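Local coordinates for protein phosphonopyruvate hydrolase (Variovorax sp., PDB 2HRW) that hydrolyses the carbon-phosphorus bond of 3-phosphonopyruvate, giving pyruvate and phosphate with the help of a divalent metal ion, at residues 180-185 with 207-212. Residues are numbered along the deposited sequence; the frame is centred on the assembly and turned at random.
Sequences ADAILI and PLVLVP
I183 pairs with L208 and L184 with V209 in a parallel pairing of two neighbouring barrel strands, 182-185 and 208-210, which run at 35° to each other. The backbone bonds follow the parallel pattern. I183 bonds to the residues flanking its partner L208, P207 and V209. I183 N donates to P207 O at 3.0 Å in a nearly straight bond. I183 O accepts V209 N at 2.7 Å. In this second bond the donor is tilted 31° from the carbonyl plane. A third, weak hydrogen bond joins I185 N to V209 O at 3.4 Å. Past it the strands part, and one water spans the gap by donating to I185 O and accepting from V211 N.

Side chains alternate between the two faces. On the barrel interior, L184 and V209 meet at a slant. L184 CG lies anti to its backbone N (chi1 -178°), which runs the side chain forward along its own strand. From there the L184 CD2 branch turns across to the neighbouring strand and presses against V209 CG1 at 3.3 Å, closer than normal van der Waals contact. L184 CD2 also touches V211 CG2 at 3.6 Å, the two side chains standing at about a right angle. V209 also packs on I153 of strand 151-156 and on I231 and I233 of strand 229-234. The other face carries I183 and L208: L208 CD2 reaches back to I183 CB at 3.8 Å. Nearby on this outer side, I185 and L210 rest on F198 and I195 of helix 193-201.

This helix links the two strands, completing a beta-alpha-beta unit of the eight-stranded TIM-type barrel of the isocitrate lyase/PEP mutase superfamily. L184 lies beside the substrate site, its side chain about 4 Å from those of the substrate-binding residues R155 and H186.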
loop_
_atom_site.group_PDB
_atom_site.type_symbol
_atom_site.label_atom_id
_atom_site.label_comp_id
_atom_site.label_asym_id
_atom_site.label_seq_id
_atom_site.Cartn_x
_atom_site.Cartn_y
_atom_site.Cartn_z
ATOM N N ALA A 180 -5.898 0.751 -31.193
ATOM C CA ALA A 180 -4.621 0.262 -30.667
ATOM C C ALA A 180 -3.458 0.869 -31.462
ATOM O O ALA A 180 -3.447 0.828 -32.685
ATOM C CB ALA A 180 -4.566 -1.276 -30.733
ATOM N N ASP A 181 -2.488 1.437 -30.754
ATOM C CA ASP A 181 -1.317 2.055 -31.364
ATOM C C ASP A 181 -0.278 1.036 -31.848
ATOM O O ASP A 181 0.516 1.330 -32.747
ATOM C CB ASP A 181 -0.655 3.007 -30.356
ATOM C CG ASP A 181 -1.582 4.133 -29.899
ATOM O OD1 ASP A 181 -1.607 5.197 -30.543
ATOM O OD2 ASP A 181 -2.289 3.967 -28.889
ATOM N N ALA A 182 -0.262 -0.150 -31.244
ATOM C CA ALA A 182 0.695 -1.186 -31.636
ATOM C C ALA A 182 0.146 -2.549 -31.297
ATOM O O ALA A 182 -0.754 -2.665 -30.457
ATOM C CB ALA A 182 2.035 -0.968 -30.942
ATOM N N ILE A 183 0.666 -3.586 -31.949
ATOM C CA ILE A 183 0.168 -4.938 -31.699
ATOM C C ILE A 183 1.272 -5.875 -31.255
ATOM O O ILE A 183 2.300 -6.045 -31.932
ATOM C CB ILE A 183 -0.524 -5.594 -32.959
ATOM C CG1 ILE A 183 -1.899 -4.998 -33.201
ATOM C CG2 ILE A 183 -0.768 -7.072 -32.717
ATOM C CD1 ILE A 183 -1.874 -3.579 -33.439
ATOM N N LEU A 184 1.049 -6.484 -30.107
ATOM C CA LEU A 184 1.986 -7.444 -29.564
ATOM C C LEU A 184 1.372 -8.759 -30.015
ATOM O O LEU A 184 0.195 -9.034 -29.756
ATOM C CB LEU A 184 1.981 -7.363 -28.042
ATOM C CG LEU A 184 2.877 -8.195 -27.129
ATOM C CD1 LEU A 184 3.288 -9.515 -27.776
ATOM C CD2 LEU A 184 4.078 -7.358 -26.797
ATOM N N ILE A 185 2.150 -9.552 -30.733
ATOM C CA ILE A 185 1.669 -10.843 -31.186
ATOM C C ILE A 185 2.634 -11.858 -30.573
ATOM O O ILE A 185 3.840 -11.754 -30.712
ATOM C CB ILE A 185 1.630 -10.903 -32.736
ATOM C CG1 ILE A 185 1.375 -12.333 -33.202
ATOM C CG2 ILE A 185 2.903 -10.359 -33.303
ATOM C CD1 ILE A 185 0.084 -12.936 -32.687
ATOM N N PRO A 207 2.687 -0.477 -35.895
ATOM C CA PRO A 207 3.901 -1.235 -35.547
ATOM C C PRO A 207 3.641 -2.526 -34.751
ATOM O O PRO A 207 2.728 -2.566 -33.940
ATOM C CB PRO A 207 4.691 -0.239 -34.704
ATOM C CG PRO A 207 4.198 1.103 -35.155
ATOM C CD PRO A 207 2.739 0.892 -35.347
ATOM N N LEU A 208 4.447 -3.566 -34.968
ATOM C CA LEU A 208 4.299 -4.817 -34.217
ATOM C C LEU A 208 5.302 -4.901 -33.071
ATOM O O LEU A 208 6.354 -4.252 -33.097
ATOM C CB LEU A 208 4.478 -6.050 -35.105
ATOM C CG LEU A 208 3.479 -6.271 -36.236
ATOM C CD1 LEU A 208 3.758 -7.613 -36.928
ATOM C CD2 LEU A 208 2.077 -6.233 -35.665
ATOM N N VAL A 209 4.966 -5.706 -32.068
ATOM C CA VAL A 209 5.804 -5.885 -30.879
ATOM C C VAL A 209 6.132 -7.352 -30.697
ATOM O O VAL A 209 5.240 -8.201 -30.759
ATOM C CB VAL A 209 5.075 -5.473 -29.592
ATOM C CG1 VAL A 209 6.083 -5.327 -28.449
ATOM C CG2 VAL A 209 4.264 -4.189 -29.812
ATOM N N LEU A 210 7.408 -7.643 -30.467
ATOM C CA LEU A 210 7.852 -9.009 -30.231
ATOM C C LEU A 210 8.459 -9.162 -28.845
ATOM O O LEU A 210 9.076 -8.237 -28.298
ATOM C CB LEU A 210 8.886 -9.433 -31.277
ATOM C CG LEU A 210 8.373 -9.451 -32.711
ATOM C CD1 LEU A 210 9.433 -10.016 -33.628
ATOM C CD2 LEU A 210 7.111 -10.285 -32.781
ATOM N N VAL A 211 8.278 -10.360 -28.302
ATOM C CA VAL A 211 8.796 -10.766 -26.996
ATOM C C VAL A 211 9.302 -12.159 -27.292
ATOM O O VAL A 211 8.730 -13.130 -26.827
ATOM C CB VAL A 211 7.654 -10.857 -25.952
ATOM C CG1 VAL A 211 8.223 -11.117 -24.573
ATOM C CG2 VAL A 211 6.838 -9.572 -25.965
ATOM N N PRO A 212 10.384 -12.264 -28.081
ATOM C CA PRO A 212 11.096 -13.462 -28.564
ATOM C C PRO A 212 11.761 -14.348 -27.528
ATOM O O PRO A 212 12.784 -14.981 -27.800
ATOM C CB PRO A 212 12.120 -12.876 -29.521
ATOM C CG PRO A 212 12.548 -11.635 -28.758
ATOM C CD PRO A 212 11.193 -11.056 -28.339
HETATM O O HOH W 1 6.350 -12.572 -29.351
#